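Long-range contact in YPM (PDB 1PM4), which acts as a superantigen, a bacterial toxin that is mitogenic, probably by stimulating T cells through their antigen receptors: residues Ile3-Gly15 with Ser99-Val113. Sequence-based numbering, arbitrary orientation. Where two conformers were deposited one is given.
Sequences IPNIATYTGTIQG and SLDATVHDDKEDSDV
Two donors grip D112 OD2 from opposite faces of its carboxylate: the phenol OH of Y9, at 2.5 Å, and the backbone N of E109. The shared oxygen illustrates how a jelly-roll sandwich can fasten a loop beneath an edge strand. Strand 6-13 borders one four-stranded sheet and runs antiparallel to strand 96-103, while the chain beyond V104 turns back under it. Y9 N and L100 O, 2.9 Å apart, and L100 N and Y9 O form one hydrogen-bonded pair; A7 and A102 form another, and V104 N extends the ladder to N5 O. With CG anti to its carbonyl carbon (chi1 -63°), Y9 drops from the A7/L100 face toward the second sheet, where I21 also touches it. Its hydroxyl meets D112 on the anti side, the ring and carboxylate planes 63° apart, and K25 makes a salt bridge to the other carboxylate oxygen. This paired charge would probably keep D112 ionised. K108 slides past the phenol in the opposite sense, its CD 4.1 Å above one ring face near the rim, and its NZ donates to T8 O at 2.7 Å. Beside it, A7 CB rests 3.8 Å from V104 CG1. On the opposite face of the sheet T8 and D101 lie side by side, and T8 OG1 donates to D101 OD1 over 2.7 Å, meeting it from above the carboxylate, 44° out of plane.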
# COMPACT_ATOMS: atom_id res chain seq x y z
N ILE A 3 -18.11 -16.63 -6.67
CA ILE A 3 -19.08 -16.01 -7.62
C ILE A 3 -18.51 -14.84 -8.50
O ILE A 3 -19.27 -14.17 -9.21
CB ILE A 3 -20.35 -15.53 -6.81
CG1 ILE A 3 -19.94 -14.88 -5.47
CG2 ILE A 3 -21.38 -16.66 -6.62
CD1 ILE A 3 -20.01 -15.82 -4.24
N PRO A 4 -17.20 -14.58 -8.46
CA PRO A 4 -16.65 -13.34 -9.05
C PRO A 4 -16.82 -13.11 -10.58
O PRO A 4 -16.68 -14.01 -11.41
CB PRO A 4 -15.14 -13.43 -8.73
CG PRO A 4 -14.89 -14.86 -8.40
CD PRO A 4 -16.15 -15.43 -7.86
N ASN A 5 -17.07 -11.87 -10.94
CA ASN A 5 -17.21 -11.53 -12.34
C ASN A 5 -15.89 -10.91 -12.82
O ASN A 5 -15.58 -9.82 -12.37
CB ASN A 5 -18.34 -10.56 -12.52
CG ASN A 5 -18.73 -10.35 -13.99
OD1 ASN A 5 -18.19 -10.98 -14.89
ND2 ASN A 5 -19.69 -9.45 -14.22
N ILE A 6 -15.12 -11.66 -13.59
CA ILE A 6 -13.81 -11.21 -14.12
C ILE A 6 -14.00 -11.05 -15.63
O ILE A 6 -14.48 -11.99 -16.31
CB ILE A 6 -12.67 -12.27 -13.84
CG1 ILE A 6 -12.51 -12.62 -12.36
CG2 ILE A 6 -11.30 -11.83 -14.37
CD1 ILE A 6 -12.53 -11.50 -11.43
N ALA A 7 -13.65 -9.90 -16.18
CA ALA A 7 -13.68 -9.68 -17.63
C ALA A 7 -12.28 -9.65 -18.15
O ALA A 7 -11.35 -9.42 -17.36
CB ALA A 7 -14.29 -8.35 -17.95
N THR A 8 -12.11 -9.71 -19.46
CA THR A 8 -10.79 -9.51 -20.05
C THR A 8 -10.83 -8.40 -21.08
O THR A 8 -11.61 -8.46 -22.04
CB THR A 8 -10.28 -10.81 -20.73
OG1 THR A 8 -10.14 -11.85 -19.73
CG2 THR A 8 -8.89 -10.59 -21.37
N TYR A 9 -10.03 -7.37 -20.85
CA TYR A 9 -9.83 -6.28 -21.79
C TYR A 9 -8.61 -6.61 -22.62
O TYR A 9 -7.56 -6.95 -22.05
CB TYR A 9 -9.59 -4.99 -21.05
CG TYR A 9 -10.80 -4.54 -20.20
CD1 TYR A 9 -11.76 -3.71 -20.72
CD2 TYR A 9 -10.94 -4.96 -18.90
CE1 TYR A 9 -12.82 -3.33 -19.94
CE2 TYR A 9 -11.98 -4.60 -18.11
CZ TYR A 9 -12.95 -3.80 -18.65
OH TYR A 9 -14.06 -3.39 -17.91
N THR A 10 -8.72 -6.44 -23.93
CA THR A 10 -7.60 -6.74 -24.81
C THR A 10 -7.33 -5.50 -25.65
O THR A 10 -8.27 -4.72 -26.00
CB THR A 10 -7.92 -8.03 -25.64
OG1 THR A 10 -8.05 -9.21 -24.78
CG2 THR A 10 -6.79 -8.38 -26.57
N GLY A 11 -6.08 -5.26 -25.98
CA GLY A 11 -5.74 -4.18 -26.87
C GLY A 11 -4.27 -4.20 -27.22
O GLY A 11 -3.59 -5.22 -27.07
N THR A 12 -3.80 -3.05 -27.71
CA THR A 12 -2.42 -2.86 -28.06
C THR A 12 -1.98 -1.56 -27.44
O THR A 12 -2.76 -0.60 -27.45
CB THR A 12 -2.33 -2.73 -29.60
OG1 THR A 12 -2.82 -3.95 -30.23
CG2 THR A 12 -0.92 -2.61 -30.03
N ILE A 13 -0.79 -1.56 -26.81
CA ILE A 13 -0.33 -0.34 -26.14
C ILE A 13 0.97 0.06 -26.76
O ILE A 13 1.94 -0.71 -26.87
CB ILE A 13 -0.22 -0.54 -24.61
CG1 ILE A 13 0.12 0.78 -23.94
CG2 ILE A 13 0.70 -1.74 -24.24
CD1 ILE A 13 0.02 0.73 -22.44
N GLN A 14 0.99 1.25 -27.31
CA GLN A 14 2.17 1.76 -27.96
C GLN A 14 3.37 1.89 -27.02
O GLN A 14 3.22 1.95 -25.80
CB GLN A 14 1.82 3.12 -28.58
CG GLN A 14 0.94 2.90 -29.84
CD GLN A 14 0.03 4.07 -30.14
OE1 GLN A 14 -0.27 4.88 -29.25
NE2 GLN A 14 -0.37 4.20 -31.40
N GLY A 15 4.56 1.94 -27.61
CA GLY A 15 5.78 2.19 -26.82
C GLY A 15 5.61 3.38 -25.86
O GLY A 15 5.14 4.45 -26.29
N SER A 99 -3.49 -7.79 -22.41
CA SER A 99 -4.78 -8.26 -21.95
C SER A 99 -4.82 -8.05 -20.44
O SER A 99 -3.85 -8.31 -19.73
CB SER A 99 -5.10 -9.72 -22.36
OG SER A 99 -4.24 -10.67 -21.76
N LEU A 100 -5.93 -7.54 -19.95
CA LEU A 100 -6.09 -7.30 -18.51
C LEU A 100 -7.33 -8.13 -18.09
O LEU A 100 -8.43 -7.83 -18.53
CB LEU A 100 -6.38 -5.83 -18.29
CG LEU A 100 -6.49 -5.47 -16.82
CD1 LEU A 100 -5.18 -5.57 -16.10
CD2 LEU A 100 -7.11 -4.10 -16.60
N ASP A 101 -7.13 -9.09 -17.24
CA ASP A 101 -8.21 -9.77 -16.58
C ASP A 101 -8.52 -8.99 -15.32
O ASP A 101 -7.60 -8.71 -14.53
CB ASP A 101 -7.83 -11.15 -16.18
CG ASP A 101 -7.44 -12.03 -17.31
OD1 ASP A 101 -7.74 -11.79 -18.50
OD2 ASP A 101 -6.71 -13.01 -17.06
N ALA A 102 -9.75 -8.55 -15.16
CA ALA A 102 -10.14 -7.75 -13.94
C ALA A 102 -11.55 -7.97 -13.47
O ALA A 102 -12.47 -8.13 -14.27
CB ALA A 102 -10.01 -6.30 -14.27
N THR A 103 -11.72 -7.89 -12.17
CA THR A 103 -13.03 -7.84 -11.56
C THR A 103 -13.85 -6.73 -12.17
O THR A 103 -13.36 -5.64 -12.30
CB THR A 103 -12.90 -7.51 -10.07
OG1 THR A 103 -12.13 -8.50 -9.44
CG2 THR A 103 -14.28 -7.63 -9.40
N VAL A 104 -15.04 -7.04 -12.64
CA VAL A 104 -15.96 -5.99 -13.04
C VAL A 104 -17.26 -6.10 -12.28
O VAL A 104 -17.64 -7.16 -11.81
CB VAL A 104 -16.25 -5.98 -14.53
CG1 VAL A 104 -14.97 -5.71 -15.30
CG2 VAL A 104 -16.84 -7.27 -14.99
N HIS A 105 -17.95 -4.98 -12.19
CA HIS A 105 -19.22 -5.03 -11.50
C HIS A 105 -20.37 -5.16 -12.44
O HIS A 105 -21.33 -5.85 -12.14
CB HIS A 105 -19.36 -3.87 -10.53
CG HIS A 105 -19.14 -4.30 -9.12
ND1 HIS A 105 -17.89 -4.30 -8.55
CD2 HIS A 105 -19.97 -4.84 -8.19
CE1 HIS A 105 -17.96 -4.78 -7.32
NE2 HIS A 105 -19.21 -5.11 -7.08
N ASP A 106 -20.30 -4.53 -13.61
CA ASP A 106 -21.38 -4.76 -14.57
C ASP A 106 -20.96 -5.90 -15.51
O ASP A 106 -20.65 -7.02 -15.04
CB ASP A 106 -21.80 -3.44 -15.27
CG ASP A 106 -23.11 -2.83 -14.70
OD1 ASP A 106 -23.94 -3.56 -14.12
OD2 ASP A 106 -23.37 -1.61 -14.80
N ASP A 107 -21.06 -5.65 -16.80
CA ASP A 107 -20.29 -6.33 -17.79
C ASP A 107 -19.34 -5.31 -18.41
O ASP A 107 -19.59 -4.08 -18.40
CB ASP A 107 -21.21 -6.85 -18.88
CG ASP A 107 -22.22 -7.81 -18.35
OD1 ASP A 107 -23.10 -7.38 -17.55
OD2 ASP A 107 -22.17 -9.02 -18.63
N LYS A 108 -18.29 -5.82 -19.03
CA LYS A 108 -17.36 -4.94 -19.68
C LYS A 108 -18.08 -4.09 -20.76
O LYS A 108 -18.98 -4.55 -21.47
CB LYS A 108 -16.15 -5.77 -20.14
CG LYS A 108 -15.68 -5.56 -21.51
CD LYS A 108 -14.63 -6.60 -21.82
CE LYS A 108 -13.86 -6.27 -23.03
NZ LYS A 108 -13.45 -7.51 -23.77
N GLU A 109 -17.71 -2.83 -20.82
CA GLU A 109 -18.22 -1.86 -21.76
C GLU A 109 -17.05 -1.16 -22.43
O GLU A 109 -16.03 -1.00 -21.82
CB GLU A 109 -19.09 -0.84 -21.01
CG GLU A 109 -20.35 -1.49 -20.42
CD GLU A 109 -21.34 -0.51 -19.79
OE1 GLU A 109 -20.95 0.64 -19.50
OE2 GLU A 109 -22.52 -0.90 -19.61
N ASP A 110 -17.22 -0.77 -23.70
CA ASP A 110 -16.22 -0.01 -24.44
C ASP A 110 -15.76 1.24 -23.68
O ASP A 110 -14.55 1.52 -23.64
CB ASP A 110 -16.77 0.42 -25.79
CG ASP A 110 -16.81 -0.73 -26.80
OD1 ASP A 110 -16.63 -1.90 -26.39
OD2 ASP A 110 -16.98 -0.52 -28.03
N SER A 111 -16.70 1.89 -23.03
CA SER A 111 -16.43 3.14 -22.34
C SER A 111 -15.54 2.93 -21.08
O SER A 111 -15.12 3.89 -20.48
CB SER A 111 -17.75 3.87 -22.02
OG SER A 111 -18.48 3.19 -21.06
N ASP A 112 -15.25 1.68 -20.72
CA ASP A 112 -14.39 1.43 -19.58
C ASP A 112 -12.96 1.88 -19.91
O ASP A 112 -12.22 2.17 -19.01
CB ASP A 112 -14.36 -0.05 -19.14
CG ASP A 112 -15.73 -0.60 -18.72
OD1 ASP A 112 -16.69 0.19 -18.39
OD2 ASP A 112 -15.93 -1.83 -18.64
N VAL A 113 -12.59 1.82 -21.19
CA VAL A 113 -11.25 2.27 -21.65
C VAL A 113 -11.28 3.77 -21.73
O VAL A 113 -11.97 4.37 -22.57
CB VAL A 113 -10.83 1.63 -22.98
CG1 VAL A 113 -9.40 2.04 -23.29
CG2 VAL A 113 -10.87 0.12 -22.84
O HOH W 1 -17.36 -8.83 -9.71
O HOH W 2 -11.45 -5.55 -24.86